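PDB 3O6Q: stage II sporulation protein SA from Bacillus subtilis, which acts as the toxin of a type II toxin-antitoxin system, leading to cell death at sporulation stage II unless neutralised by its cognate antitoxin SpoIISB. Local coordinates for residues L19-N24 and D127-E132; G43-Y48 and T114-N119; L69-T74 and Q118-K123. One frame throughout, in Å; residues are numbered along the deposited sequence.

Contact 1. Residues L19-N24 and D127-E132; sequences LHMYLN and DSIVTE
Met21, a selenomethionine in this crystal, lays the end of its side chain against Ile129, with SE 3.8 Å from Ile129 CB. Its chain leaves helix 7-35 fully extended through CG and SE, CG lying anti to the backbone N (chi1 -173°), and bends only at the last torsion (chi3 -90°). That bend turns the methyl toward Ser128, where Met21 CE comes within 3.5 Å of Ser128 OG. One helical position on, Tyr22 extends its ring toward the same loop and spends its hydroxyl there. Tyr22 OH touches the Ile129 methyl CG2 at 3.7 Å and lies 2.8 Å from Thr131 OG1, close enough for a hydrogen bond between the two hydroxyls, though the threonine proton may serve another acceptor; the threonine oxygen approaches the ring obliquely. The methyl of Thr131 also closes on the phenol, CG2 standing 3.3 Å from Tyr22 OH. Asp134 OD2 is the phenol's strongest polar partner and also takes Thr131 N, while Thr131, the N-cap of helix 132-148, receives Phe133 N at OG1 and the ring of Phe133 stacks on that of Tyr22. Arg25 binds the carbonyl of Ile129, and Leu23 packs on Phe133 of the second subunit, so the contact lies close to the dimer interface of this part of the toxin, predicted to be cytoplasmic. The chemistry is thus divided between a soft, apolar selenium-isoleucine patch and a buried group of hydroxyls and a carboxylate. With Asp134 bonded to the phenol oxygen, Thr131 OG1 close beside it and Phe133 against the ring, the start of helix 132-148 is tied to helix 7-35, which probably limits rotation of the tyrosine hydroxyl.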
ATOM      1  N   LEU A  19       6.067  -5.563 -12.119  1.00 45.96           N
ATOM      2  CA  LEU A  19       6.486  -4.262 -11.599  1.00 46.96           C
ATOM      3  C   LEU A  19       5.589  -3.151 -12.106  1.00 43.62           C
ATOM      4  O   LEU A  19       5.266  -2.229 -11.364  1.00 39.94           O
ATOM      5  CB  LEU A  19       7.921  -3.942 -11.998  1.00 52.86           C
ATOM      6  CG  LEU A  19       9.040  -4.653 -11.205  1.00 54.93           C
ATOM      7  CD1 LEU A  19      10.392  -4.642 -11.947  1.00 51.79           C
ATOM      8  CD2 LEU A  19       9.144  -4.077  -9.761  1.00 49.89           C
ATOM      9  N   HIS A  20       5.179  -3.255 -13.360  1.00 44.02           N
ATOM     10  CA  HIS A  20       4.246  -2.304 -13.944  1.00 45.31           C
ATOM     11  C   HIS A  20       2.904  -2.385 -13.279  1.00 42.69           C
ATOM     12  O   HIS A  20       2.339  -1.369 -12.851  1.00 43.44           O
ATOM     13  CB  HIS A  20       4.085  -2.555 -15.434  1.00 47.44           C
ATOM     14  CG  HIS A  20       5.018  -1.762 -16.274  1.00 50.62           C
ATOM     15  ND1 HIS A  20       6.072  -2.330 -16.949  1.00 56.17           N
ATOM     16  CD2 HIS A  20       5.052  -0.440 -16.562  1.00 54.59           C
ATOM     17  CE1 HIS A  20       6.717  -1.393 -17.627  1.00 58.62           C
ATOM     18  NE2 HIS A  20       6.122  -0.236 -17.406  1.00 58.27           N
HETATM   19  N   MSE A  21       2.402  -3.597 -13.183  1.00 42.69           N
HETATM   20  CA  MSE A  21       1.076  -3.812 -12.664  1.00 45.03           C
HETATM   21  C   MSE A  21       0.912  -3.326 -11.248  1.00 42.78           C
HETATM   22  O   MSE A  21      -0.075  -2.672 -10.938  1.00 41.64           O
HETATM   23  CB  MSE A  21       0.733  -5.283 -12.734  1.00 53.36           C
HETATM   24  CG  MSE A  21      -0.673  -5.629 -12.389  1.00 65.13           C
HETATM   25 SE   MSE A  21      -0.732  -7.578 -12.323  1.00 96.12          SE
HETATM   26  CE  MSE A  21      -1.202  -7.816 -14.227  1.00 82.61           C
ATOM     27  N   TYR A  22       1.858  -3.654 -10.369  1.00 39.38           N
ATOM     28  CA  TYR A  22       1.726  -3.271  -8.989  1.00 35.82           C
ATOM     29  C   TYR A  22       2.144  -1.824  -8.743  1.00 35.22           C
ATOM     30  O   TYR A  22       1.657  -1.199  -7.816  1.00 31.65           O
ATOM     31  CB  TYR A  22       2.396  -4.306  -8.084  1.00 36.88           C
ATOM     32  CG  TYR A  22       1.578  -5.595  -8.061  1.00 35.53           C
ATOM     33  CD1 TYR A  22       0.304  -5.605  -7.515  1.00 33.94           C
ATOM     34  CD2 TYR A  22       2.055  -6.771  -8.653  1.00 35.20           C
ATOM     35  CE1 TYR A  22      -0.483  -6.760  -7.531  1.00 34.69           C
ATOM     36  CE2 TYR A  22       1.278  -7.938  -8.665  1.00 35.73           C
ATOM     37  CZ  TYR A  22       0.007  -7.933  -8.100  1.00 34.87           C
ATOM     38  OH  TYR A  22      -0.761  -9.084  -8.100  1.00 32.81           O
ATOM     39  N   LEU A  23       2.993  -1.256  -9.596  1.00 37.51           N
ATOM     40  CA  LEU A  23       3.163   0.189  -9.580  1.00 36.54           C
ATOM     41  C   LEU A  23       1.851   0.875  -9.948  1.00 39.46           C
ATOM     42  O   LEU A  23       1.442   1.818  -9.252  1.00 39.56           O
ATOM     43  CB  LEU A  23       4.277   0.627 -10.512  1.00 37.55           C
ATOM     44  CG  LEU A  23       4.484   2.155 -10.671  1.00 36.30           C
ATOM     45  CD1 LEU A  23       4.759   2.827  -9.373  1.00 33.26           C
ATOM     46  CD2 LEU A  23       5.580   2.425 -11.678  1.00 36.48           C
ATOM     47  N   ASN A  24       1.180   0.409 -11.007  1.00 41.85           N
ATOM     48  CA  ASN A  24      -0.116   1.006 -11.421  1.00 42.45           C
ATOM     49  C   ASN A  24      -1.198   0.868 -10.340  1.00 39.05           C
ATOM     50  O   ASN A  24      -1.945   1.827 -10.030  1.00 39.24           O
ATOM     51  CB  ASN A  24      -0.653   0.410 -12.730  1.00 44.31           C
ATOM     52  CG  ASN A  24       0.186   0.780 -13.954  1.00 54.06           C
ATOM     53  OD1 ASN A  24       0.959   1.742 -13.934  1.00 61.31           O
ATOM     54  ND2 ASN A  24       0.016   0.017 -15.048  1.00 58.59           N
ATOM     55  N   ASP A 127      -8.713 -11.255 -14.539  1.00 52.99           N
ATOM     56  CA  ASP A 127      -8.381 -11.807 -15.836  1.00 55.98           C
ATOM     57  C   ASP A 127      -6.878 -11.758 -16.120  1.00 52.83           C
ATOM     58  O   ASP A 127      -6.379 -12.634 -16.819  1.00 54.24           O
ATOM     59  CB  ASP A 127      -9.162 -11.089 -16.937  1.00 62.06           C
ATOM     60  CG  ASP A 127     -10.582 -11.626 -17.079  1.00 68.18           C
ATOM     61  OD1 ASP A 127     -10.775 -12.879 -17.108  1.00 68.22           O
ATOM     62  OD2 ASP A 127     -11.511 -10.790 -17.175  1.00 75.00           O
ATOM     63  N   SER A 128      -6.162 -10.767 -15.582  1.00 48.98           N
ATOM     64  CA  SER A 128      -4.697 -10.772 -15.645  1.00 49.90           C
ATOM     65  C   SER A 128      -4.118 -11.515 -14.449  1.00 50.15           C
ATOM     66  O   SER A 128      -3.913 -12.718 -14.552  1.00 52.00           O
ATOM     67  CB  SER A 128      -4.100  -9.365 -15.771  1.00 49.44           C
ATOM     68  OG  SER A 128      -4.555  -8.508 -14.754  1.00 49.38           O
ATOM     69  N   ILE A 129      -3.898 -10.833 -13.321  1.00 47.47           N
ATOM     70  CA  ILE A 129      -3.170 -11.433 -12.202  1.00 48.88           C
ATOM     71  C   ILE A 129      -3.575 -10.873 -10.850  1.00 45.57           C
ATOM     72  O   ILE A 129      -3.710  -9.671 -10.716  1.00 47.56           O
ATOM     73  CB  ILE A 129      -1.664 -11.216 -12.399  1.00 53.38           C
ATOM     74  CG1 ILE A 129      -1.097 -12.298 -13.327  1.00 65.36           C
ATOM     75  CG2 ILE A 129      -0.925 -11.269 -11.138  1.00 48.69           C
ATOM     76  CD1 ILE A 129       0.287 -11.945 -13.883  1.00 74.07           C
ATOM     77  N   VAL A 130      -3.781 -11.741  -9.862  1.00 41.34           N
ATOM     78  CA  VAL A 130      -3.891 -11.331  -8.467  1.00 39.90           C
ATOM     79  C   VAL A 130      -2.984 -12.206  -7.598  1.00 38.90           C
ATOM     80  O   VAL A 130      -2.961 -13.412  -7.740  1.00 42.78           O
ATOM     81  CB  VAL A 130      -5.310 -11.485  -7.816  1.00 40.47           C
ATOM     82  CG1 VAL A 130      -6.166 -10.260  -8.029  1.00 41.78           C
ATOM     83  CG2 VAL A 130      -6.016 -12.740  -8.290  1.00 41.48           C
ATOM     84  N   THR A 131      -2.274 -11.584  -6.667  1.00 36.97           N
ATOM     85  CA  THR A 131      -1.289 -12.267  -5.827  1.00 34.89           C
ATOM     86  C   THR A 131      -1.408 -11.766  -4.390  1.00 34.03           C
ATOM     87  O   THR A 131      -2.292 -10.967  -4.067  1.00 32.45           O
ATOM     88  CB  THR A 131       0.144 -11.937  -6.330  1.00 33.77           C
ATOM     89  OG1 THR A 131       0.405 -10.552  -6.074  1.00 33.00           O
ATOM     90  CG2 THR A 131       0.306 -12.187  -7.795  1.00 33.90           C
ATOM     91  N   GLU A 132      -0.471 -12.194  -3.543  1.00 34.02           N
ATOM     92  CA  GLU A 132      -0.272 -11.611  -2.224  1.00 33.93           C
ATOM     93  C   GLU A 132      -0.174 -10.063  -2.165  1.00 34.04           C
ATOM     94  O   GLU A 132      -0.558  -9.476  -1.166  1.00 33.64           O
ATOM     95  CB  GLU A 132       0.929 -12.246  -1.558  1.00 36.15           C
ATOM     96  CG  GLU A 132       2.251 -11.939  -2.186  1.00 37.20           C
ATOM     97  CD  GLU A 132       2.419 -12.412  -3.610  1.00 38.40           C
ATOM     98  OE1 GLU A 132       2.077 -13.572  -3.974  1.00 39.96           O
ATOM     99  OE2 GLU A 132       2.976 -11.609  -4.374  1.00 42.60           O
TER

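Contact 2. Residues G43-Y48 and T114-N119; sequences GSIDAY and TIETQN
Ile45, in the first turn of helix 45-61, spreads its branches over the hairpin that joins strands 108-115 and 118-125. With CG1 beside the backbone N (chi1 -66°), CG2 is left anti to that N and touches both Ile115 and Gln118, 4.0 Å from Ile115 CG2 and 3.2 Å from Gln118 OE1. The other branch crosses Glu116, Ile45 CG1 lying 3.8 Å from Glu116 OE1, with CD1 reaching on toward Thr117. Ile115, the last residue of its strand, turns its side chain to the helix and meets the Tyr48 ring obliquely, CD1 coming 3.6 Å from Tyr48 CD2. Gln118 lays its extended chain obliquely across Ile45, with CB, CG and CD all near CG2; its OE1 also receives a weak hydrogen bond from Tyr120 OH. Ile115 and Gln118 bound a type II' turn, closed by Gln118 N to Ile115 O at 2.7 Å, the tight connection of a two-residue beta hairpin. On the helix side Ser44 is the N-cap, its OG accepting from Ala47 N. Tyr48 also sets its ring edge-to-face with Tyr145, and the backbone of Thr114 and Ile115 continues the sheet into a strand of another protein's chain. The contact itself is therefore mainly dispersive: isoleucine methyls and a tyrosine ring form the apolar centre, while the carboxylate and amide of Glu116 and Gln118 border it with their polar ends against aliphatic carbon.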
ATOM      1  N   GLY A  43     -23.365   0.233  12.628  1.00 73.40           N
ATOM      2  CA  GLY A  43     -24.642   0.001  13.311  1.00 74.28           C
ATOM      3  C   GLY A  43     -24.948  -1.461  13.523  1.00 73.09           C
ATOM      4  O   GLY A  43     -25.801  -1.805  14.313  1.00 77.42           O
ATOM      5  N   SER A  44     -24.239  -2.325  12.822  1.00 69.55           N
ATOM      6  CA  SER A  44     -24.468  -3.748  12.905  1.00 68.70           C
ATOM      7  C   SER A  44     -23.413  -4.453  12.072  1.00 63.42           C
ATOM      8  O   SER A  44     -22.674  -3.822  11.330  1.00 57.71           O
ATOM      9  CB  SER A  44     -25.850  -4.101  12.360  1.00 72.05           C
ATOM     10  OG  SER A  44     -25.915  -3.830  10.975  1.00 71.19           O
ATOM     11  N   ILE A  45     -23.392  -5.774  12.177  1.00 63.82           N
ATOM     12  CA  ILE A  45     -22.470  -6.588  11.419  1.00 62.18           C
ATOM     13  C   ILE A  45     -22.720  -6.417   9.908  1.00 61.32           C
ATOM     14  O   ILE A  45     -21.777  -6.228   9.140  1.00 57.43           O
ATOM     15  CB  ILE A  45     -22.547  -8.053  11.866  1.00 63.17           C
ATOM     16  CG1 ILE A  45     -22.056  -8.187  13.309  1.00 64.40           C
ATOM     17  CG2 ILE A  45     -21.642  -8.953  10.987  1.00 61.05           C
ATOM     18  CD1 ILE A  45     -22.510  -9.505  14.010  1.00 65.61           C
ATOM     19  N   ASP A  46     -23.988  -6.426   9.497  1.00 65.58           N
ATOM     20  CA  ASP A  46     -24.349  -6.260   8.077  1.00 65.91           C
ATOM     21  C   ASP A  46     -23.991  -4.882   7.494  1.00 63.72           C
ATOM     22  O   ASP A  46     -23.557  -4.808   6.343  1.00 65.53           O
ATOM     23  CB  ASP A  46     -25.836  -6.556   7.844  1.00 72.12           C
ATOM     24  CG  ASP A  46     -26.200  -8.025   8.100  1.00 76.07           C
ATOM     25  OD1 ASP A  46     -25.324  -8.920   7.916  1.00 78.06           O
ATOM     26  OD2 ASP A  46     -27.376  -8.277   8.464  1.00 76.21           O
ATOM     27  N   ALA A  47     -24.154  -3.804   8.261  1.00 61.67           N
ATOM     28  CA  ALA A  47     -23.746  -2.483   7.785  1.00 59.45           C
ATOM     29  C   ALA A  47     -22.241  -2.473   7.572  1.00 56.80           C
ATOM     30  O   ALA A  47     -21.745  -2.055   6.509  1.00 54.91           O
ATOM     31  CB  ALA A  47     -24.138  -1.395   8.746  1.00 59.84           C
ATOM     32  N   TYR A  48     -21.517  -2.908   8.597  1.00 56.53           N
ATOM     33  CA  TYR A  48     -20.077  -3.019   8.515  1.00 55.29           C
ATOM     34  C   TYR A  48     -19.692  -3.831   7.284  1.00 51.61           C
ATOM     35  O   TYR A  48     -18.841  -3.414   6.518  1.00 48.95           O
ATOM     36  CB  TYR A  48     -19.514  -3.677   9.787  1.00 57.39           C
ATOM     37  CG  TYR A  48     -18.029  -3.451  10.011  1.00 58.31           C
ATOM     38  CD1 TYR A  48     -17.580  -2.508  10.939  1.00 62.84           C
ATOM     39  CD2 TYR A  48     -17.079  -4.146   9.288  1.00 56.79           C
ATOM     40  CE1 TYR A  48     -16.201  -2.265  11.159  1.00 59.92           C
ATOM     41  CE2 TYR A  48     -15.710  -3.909   9.493  1.00 57.45           C
ATOM     42  CZ  TYR A  48     -15.278  -2.969  10.440  1.00 59.35           C
ATOM     43  OH  TYR A  48     -13.919  -2.731  10.664  1.00 62.64           O
ATOM     44  N   THR A 114     -13.229 -12.069   9.258  1.00 52.70           N
ATOM     45  CA  THR A 114     -14.203 -12.192  10.361  1.00 56.41           C
ATOM     46  C   THR A 114     -14.596 -10.825  10.931  1.00 55.19           C
ATOM     47  O   THR A 114     -13.734 -10.070  11.351  1.00 52.71           O
ATOM     48  CB  THR A 114     -13.631 -13.074  11.482  1.00 57.27           C
ATOM     49  OG1 THR A 114     -13.152 -14.283  10.900  1.00 62.10           O
ATOM     50  CG2 THR A 114     -14.666 -13.412  12.520  1.00 58.07           C
ATOM     51  N   ILE A 115     -15.896 -10.521  10.909  1.00 55.57           N
ATOM     52  CA  ILE A 115     -16.449  -9.323  11.539  1.00 55.43           C
ATOM     53  C   ILE A 115     -17.212  -9.777  12.776  1.00 61.78           C
ATOM     54  O   ILE A 115     -18.212 -10.512  12.684  1.00 61.55           O
ATOM     55  CB  ILE A 115     -17.421  -8.525  10.628  1.00 54.24           C
ATOM     56  CG1 ILE A 115     -16.742  -8.154   9.276  1.00 51.20           C
ATOM     57  CG2 ILE A 115     -17.992  -7.283  11.403  1.00 53.94           C
ATOM     58  CD1 ILE A 115     -17.713  -7.520   8.207  1.00 49.20           C
ATOM     59  N   GLU A 116     -16.722  -9.333  13.930  1.00 66.07           N
ATOM     60  CA  GLU A 116     -17.221  -9.763  15.223  1.00 71.88           C
ATOM     61  C   GLU A 116     -17.328 -11.292  15.318  1.00 73.36           C
ATOM     62  O   GLU A 116     -16.310 -11.948  15.499  1.00 74.44           O
ATOM     63  CB  GLU A 116     -18.528  -9.029  15.567  1.00 79.39           C
ATOM     64  CG  GLU A 116     -18.268  -7.578  15.954  1.00 82.15           C
ATOM     65  CD  GLU A 116     -19.538  -6.774  16.137  1.00 88.61           C
ATOM     66  OE1 GLU A 116     -20.532  -7.338  16.660  1.00101.80           O
ATOM     67  OE2 GLU A 116     -19.543  -5.573  15.763  1.00 87.27           O
ATOM     68  N   THR A 117     -18.527 -11.851  15.170  1.00 74.16           N
ATOM     69  CA  THR A 117     -18.713 -13.290  15.251  1.00 76.20           C
ATOM     70  C   THR A 117     -18.977 -13.916  13.870  1.00 74.30           C
ATOM     71  O   THR A 117     -19.166 -15.128  13.764  1.00 73.56           O
ATOM     72  CB  THR A 117     -19.908 -13.651  16.188  1.00 83.82           C
ATOM     73  OG1 THR A 117     -21.091 -12.994  15.718  1.00 83.34           O
ATOM     74  CG2 THR A 117     -19.641 -13.252  17.651  1.00 86.78           C
ATOM     75  N   GLN A 118     -19.008 -13.101  12.815  1.00 71.01           N
ATOM     76  CA  GLN A 118     -19.469 -13.562  11.517  1.00 67.96           C
ATOM     77  C   GLN A 118     -18.324 -13.788  10.556  1.00 63.08           C
ATOM     78  O   GLN A 118     -17.422 -12.955  10.452  1.00 59.75           O
ATOM     79  CB  GLN A 118     -20.485 -12.583  10.928  1.00 69.84           C
ATOM     80  CG  GLN A 118     -21.890 -12.761  11.528  1.00 76.18           C
ATOM     81  CD  GLN A 118     -23.010 -12.266  10.604  1.00 77.12           C
ATOM     82  OE1 GLN A 118     -22.769 -11.609   9.570  1.00 74.00           O
ATOM     83  NE2 GLN A 118     -24.249 -12.562  10.995  1.00 80.75           N
ATOM     84  N   ASN A 119     -18.378 -14.920   9.860  1.00 62.44           N
ATOM     85  CA  ASN A 119     -17.342 -15.329   8.918  1.00 61.08           C
ATOM     86  C   ASN A 119     -17.661 -14.947   7.502  1.00 60.02           C
ATOM     87  O   ASN A 119     -18.775 -15.106   7.032  1.00 62.39           O
ATOM     88  CB  ASN A 119     -17.100 -16.834   8.997  1.00 62.25           C
ATOM     89  CG  ASN A 119     -16.463 -17.245  10.336  1.00 63.25           C
ATOM     90  OD1 ASN A 119     -15.846 -16.437  11.020  1.00 63.73           O
ATOM     91  ND2 ASN A 119     -16.657 -18.485  10.722  1.00 65.08           N
TER

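Contact 3. Residues L69-T74 and Q118-K123; sequences LCHYST and QNYVIK
An antiparallel beta ladder joins strand 66-71, outermost in this chain's sheet, to strand 118-125 in a domain probably of the GAF-like class. The two short strands run at 140° to each other. Cys70 and Val121 form the hydrogen-bonded pair: Cys70 N gives to Val121 O at 2.9 Å, and Val121 N returns the bond to Cys70 O at 2.8 Å. Past the strand end Tyr72 N still reaches Asn119 O at 2.9 Å. On one face of the sheet, under helix 45-61, Leu69 CD1 fits between Tyr120 CB, 3.7 Å away, and Ile122 CG1. On the other, Val121 CG2 presses on Tyr72 CG at 3.5 Å, while the phenol of Tyr72 extends beyond it to Asp96; helix 75-82 covers this side through Leu81. Cys70 SG is disulfide-linked to the chain of another protein. His71 and Tyr120 run side by side, their ring planes 38° apart. Tyr120 CE1 lies over one face of the imidazole, offset toward its rim and 3.5 Å from His71 ND1.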
ATOM      1  N   LEU A  69     -17.076  -9.445  -0.937  1.00 50.52           N
ATOM      2  CA  LEU A  69     -17.134  -9.913   0.423  1.00 49.91           C
ATOM      3  C   LEU A  69     -18.223 -10.963   0.454  1.00 53.08           C
ATOM      4  O   LEU A  69     -19.379 -10.662   0.187  1.00 53.56           O
ATOM      5  CB  LEU A  69     -17.477  -8.766   1.368  1.00 48.66           C
ATOM      6  CG  LEU A  69     -17.314  -9.142   2.858  1.00 49.52           C
ATOM      7  CD1 LEU A  69     -15.942  -9.715   3.128  1.00 46.65           C
ATOM      8  CD2 LEU A  69     -17.521  -7.976   3.788  1.00 49.01           C
ATOM      9  N   CYS A  70     -17.848 -12.206   0.740  1.00 54.52           N
ATOM     10  CA  CYS A  70     -18.766 -13.313   0.614  1.00 55.51           C
ATOM     11  C   CYS A  70     -19.038 -13.905   1.986  1.00 55.59           C
ATOM     12  O   CYS A  70     -18.121 -14.082   2.782  1.00 52.92           O
ATOM     13  CB  CYS A  70     -18.181 -14.371  -0.333  1.00 58.30           C
ATOM     14  SG  CYS A  70     -17.965 -13.831  -2.027  1.00 62.77           S
ATOM     15  N   HIS A  71     -20.309 -14.188   2.266  1.00 56.83           N
ATOM     16  CA  HIS A  71     -20.664 -14.867   3.495  1.00 58.97           C
ATOM     17  C   HIS A  71     -19.952 -16.207   3.480  1.00 58.56           C
ATOM     18  O   HIS A  71     -19.785 -16.810   2.422  1.00 59.19           O
ATOM     19  CB  HIS A  71     -22.184 -15.049   3.604  1.00 62.42           C
ATOM     20  CG  HIS A  71     -22.927 -13.783   3.933  1.00 64.20           C
ATOM     21  ND1 HIS A  71     -23.070 -13.316   5.225  1.00 63.90           N
ATOM     22  CD2 HIS A  71     -23.561 -12.883   3.135  1.00 64.83           C
ATOM     23  CE1 HIS A  71     -23.755 -12.183   5.207  1.00 65.98           C
ATOM     24  NE2 HIS A  71     -24.058 -11.895   3.951  1.00 65.07           N
ATOM     25  N   TYR A  72     -19.492 -16.645   4.639  1.00 56.91           N
ATOM     26  CA  TYR A  72     -18.841 -17.932   4.755  1.00 57.56           C
ATOM     27  C   TYR A  72     -19.251 -18.588   6.081  1.00 61.45           C
ATOM     28  O   TYR A  72     -18.412 -19.047   6.858  1.00 60.44           O
ATOM     29  CB  TYR A  72     -17.322 -17.767   4.616  1.00 53.93           C
ATOM     30  CG  TYR A  72     -16.616 -19.086   4.369  1.00 54.14           C
ATOM     31  CD1 TYR A  72     -16.568 -19.651   3.102  1.00 53.13           C
ATOM     32  CD2 TYR A  72     -16.018 -19.775   5.404  1.00 55.22           C
ATOM     33  CE1 TYR A  72     -15.957 -20.876   2.879  1.00 53.39           C
ATOM     34  CE2 TYR A  72     -15.396 -20.989   5.188  1.00 55.69           C
ATOM     35  CZ  TYR A  72     -15.367 -21.542   3.924  1.00 54.41           C
ATOM     36  OH  TYR A  72     -14.760 -22.775   3.728  1.00 54.25           O
ATOM     37  N   SER A  73     -20.570 -18.620   6.297  1.00 64.48           N
ATOM     38  CA  SER A  73     -21.186 -19.157   7.501  1.00 67.51           C
ATOM     39  C   SER A  73     -21.847 -20.511   7.269  1.00 70.60           C
ATOM     40  O   SER A  73     -21.509 -21.506   7.900  1.00 69.67           O
ATOM     41  CB  SER A  73     -22.271 -18.192   7.988  1.00 69.29           C
ATOM     42  OG  SER A  73     -21.711 -16.953   8.271  1.00 67.70           O
ATOM     43  N   THR A  74     -22.842 -20.516   6.391  1.00 73.34           N
ATOM     44  CA  THR A  74     -23.639 -21.703   6.138  1.00 76.15           C
ATOM     45  C   THR A  74     -22.928 -22.536   5.083  1.00 75.25           C
ATOM     46  O   THR A  74     -22.105 -22.022   4.316  1.00 72.72           O
ATOM     47  CB  THR A  74     -25.034 -21.323   5.659  1.00 78.22           C
ATOM     48  OG1 THR A  74     -24.933 -20.348   4.612  1.00 75.61           O
ATOM     49  CG2 THR A  74     -25.821 -20.720   6.798  1.00 81.63           C
ATOM     50  N   GLN A 118     -19.008 -13.101  12.815  1.00 71.01           N
ATOM     51  CA  GLN A 118     -19.469 -13.562  11.517  1.00 67.96           C
ATOM     52  C   GLN A 118     -18.324 -13.788  10.556  1.00 63.08           C
ATOM     53  O   GLN A 118     -17.422 -12.955  10.452  1.00 59.75           O
ATOM     54  CB  GLN A 118     -20.485 -12.583  10.928  1.00 69.84           C
ATOM     55  CG  GLN A 118     -21.890 -12.761  11.528  1.00 76.18           C
ATOM     56  CD  GLN A 118     -23.010 -12.266  10.604  1.00 77.12           C
ATOM     57  OE1 GLN A 118     -22.769 -11.609   9.570  1.00 74.00           O
ATOM     58  NE2 GLN A 118     -24.249 -12.562  10.995  1.00 80.75           N
ATOM     59  N   ASN A 119     -18.378 -14.920   9.860  1.00 62.44           N
ATOM     60  CA  ASN A 119     -17.342 -15.329   8.918  1.00 61.08           C
ATOM     61  C   ASN A 119     -17.661 -14.947   7.502  1.00 60.02           C
ATOM     62  O   ASN A 119     -18.775 -15.106   7.032  1.00 62.39           O
ATOM     63  CB  ASN A 119     -17.100 -16.834   8.997  1.00 62.25           C
ATOM     64  CG  ASN A 119     -16.463 -17.245  10.336  1.00 63.25           C
ATOM     65  OD1 ASN A 119     -15.846 -16.437  11.020  1.00 63.73           O
ATOM     66  ND2 ASN A 119     -16.657 -18.485  10.722  1.00 65.08           N
ATOM     67  N   TYR A 120     -16.639 -14.456   6.827  1.00 59.42           N
ATOM     68  CA  TYR A 120     -16.726 -14.078   5.448  1.00 60.35           C
ATOM     69  C   TYR A 120     -15.440 -14.503   4.744  1.00 57.79           C
ATOM     70  O   TYR A 120     -14.498 -15.005   5.383  1.00 59.03           O
ATOM     71  CB  TYR A 120     -16.873 -12.544   5.312  1.00 61.68           C
ATOM     72  CG  TYR A 120     -18.118 -11.942   5.921  1.00 63.64           C
ATOM     73  CD1 TYR A 120     -19.219 -11.684   5.131  1.00 66.82           C
ATOM     74  CD2 TYR A 120     -18.184 -11.608   7.271  1.00 65.41           C
ATOM     75  CE1 TYR A 120     -20.365 -11.125   5.655  1.00 68.69           C
ATOM     76  CE2 TYR A 120     -19.348 -11.036   7.820  1.00 69.42           C
ATOM     77  CZ  TYR A 120     -20.439 -10.796   6.991  1.00 70.70           C
ATOM     78  OH  TYR A 120     -21.619 -10.231   7.453  1.00 74.68           O
ATOM     79  N   VAL A 121     -15.424 -14.315   3.424  1.00 51.86           N
ATOM     80  CA  VAL A 121     -14.233 -14.527   2.638  1.00 49.35           C
ATOM     81  C   VAL A 121     -14.169 -13.390   1.645  1.00 47.71           C
ATOM     82  O   VAL A 121     -15.120 -13.131   0.956  1.00 50.94           O
ATOM     83  CB  VAL A 121     -14.252 -15.919   1.949  1.00 48.79           C
ATOM     84  CG1 VAL A 121     -13.142 -16.045   0.946  1.00 46.74           C
ATOM     85  CG2 VAL A 121     -14.109 -17.001   2.978  1.00 48.00           C
ATOM     86  N   ILE A 122     -13.076 -12.651   1.651  1.00 47.58           N
ATOM     87  CA  ILE A 122     -12.837 -11.654   0.641  1.00 44.81           C
ATOM     88  C   ILE A 122     -12.347 -12.392  -0.612  1.00 44.77           C
ATOM     89  O   ILE A 122     -11.251 -12.950  -0.614  1.00 44.01           O
ATOM     90  CB  ILE A 122     -11.768 -10.634   1.095  1.00 43.51           C
ATOM     91  CG1 ILE A 122     -12.196  -9.868   2.343  1.00 43.66           C
ATOM     92  CG2 ILE A 122     -11.508  -9.595  -0.016  1.00 42.48           C
ATOM     93  CD1 ILE A 122     -10.987  -9.341   3.143  1.00 41.17           C
ATOM     94  N   LYS A 123     -13.160 -12.388  -1.663  1.00 44.63           N
ATOM     95  CA  LYS A 123     -12.798 -12.957  -2.950  1.00 45.27           C
ATOM     96  C   LYS A 123     -12.176 -11.939  -3.875  1.00 44.68           C
ATOM     97  O   LYS A 123     -12.840 -10.989  -4.256  1.00 45.64           O
ATOM     98  CB  LYS A 123     -14.045 -13.507  -3.625  1.00 47.78           C
ATOM     99  CG  LYS A 123     -13.822 -14.235  -4.955  1.00 48.91           C
ATOM    100  CD  LYS A 123     -15.103 -14.906  -5.410  1.00 52.59           C
ATOM    101  CE  LYS A 123     -14.970 -15.526  -6.797  1.00 57.02           C
ATOM    102  NZ  LYS A 123     -16.278 -16.032  -7.373  1.00 58.64           N
TER

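In the fold
Contacts 2 and 3 share Gln118 and Asn119 and the same sheet, their centres 10 Å apart; Tyr120 bridges them, its CE2 3.9 Å from Ile115 CD1. Contact 3 is the more buried and is bound by backbone hydrogen bonds between neighbouring strands, whereas contact 2, partly exposed at the hairpin end, relies on side-chain packing against a helix start. Contact 1 lies on the opposite side of the chain's centre, its centre 30 Å from that of contact 2. It too is buried, but joins helix to loop and combines a small apolar patch with a close pair of hydroxyls, the phenol held by Asp134 of the adjoining helix. Strand 118-125 leads from contact 3 into the loop of contact 1.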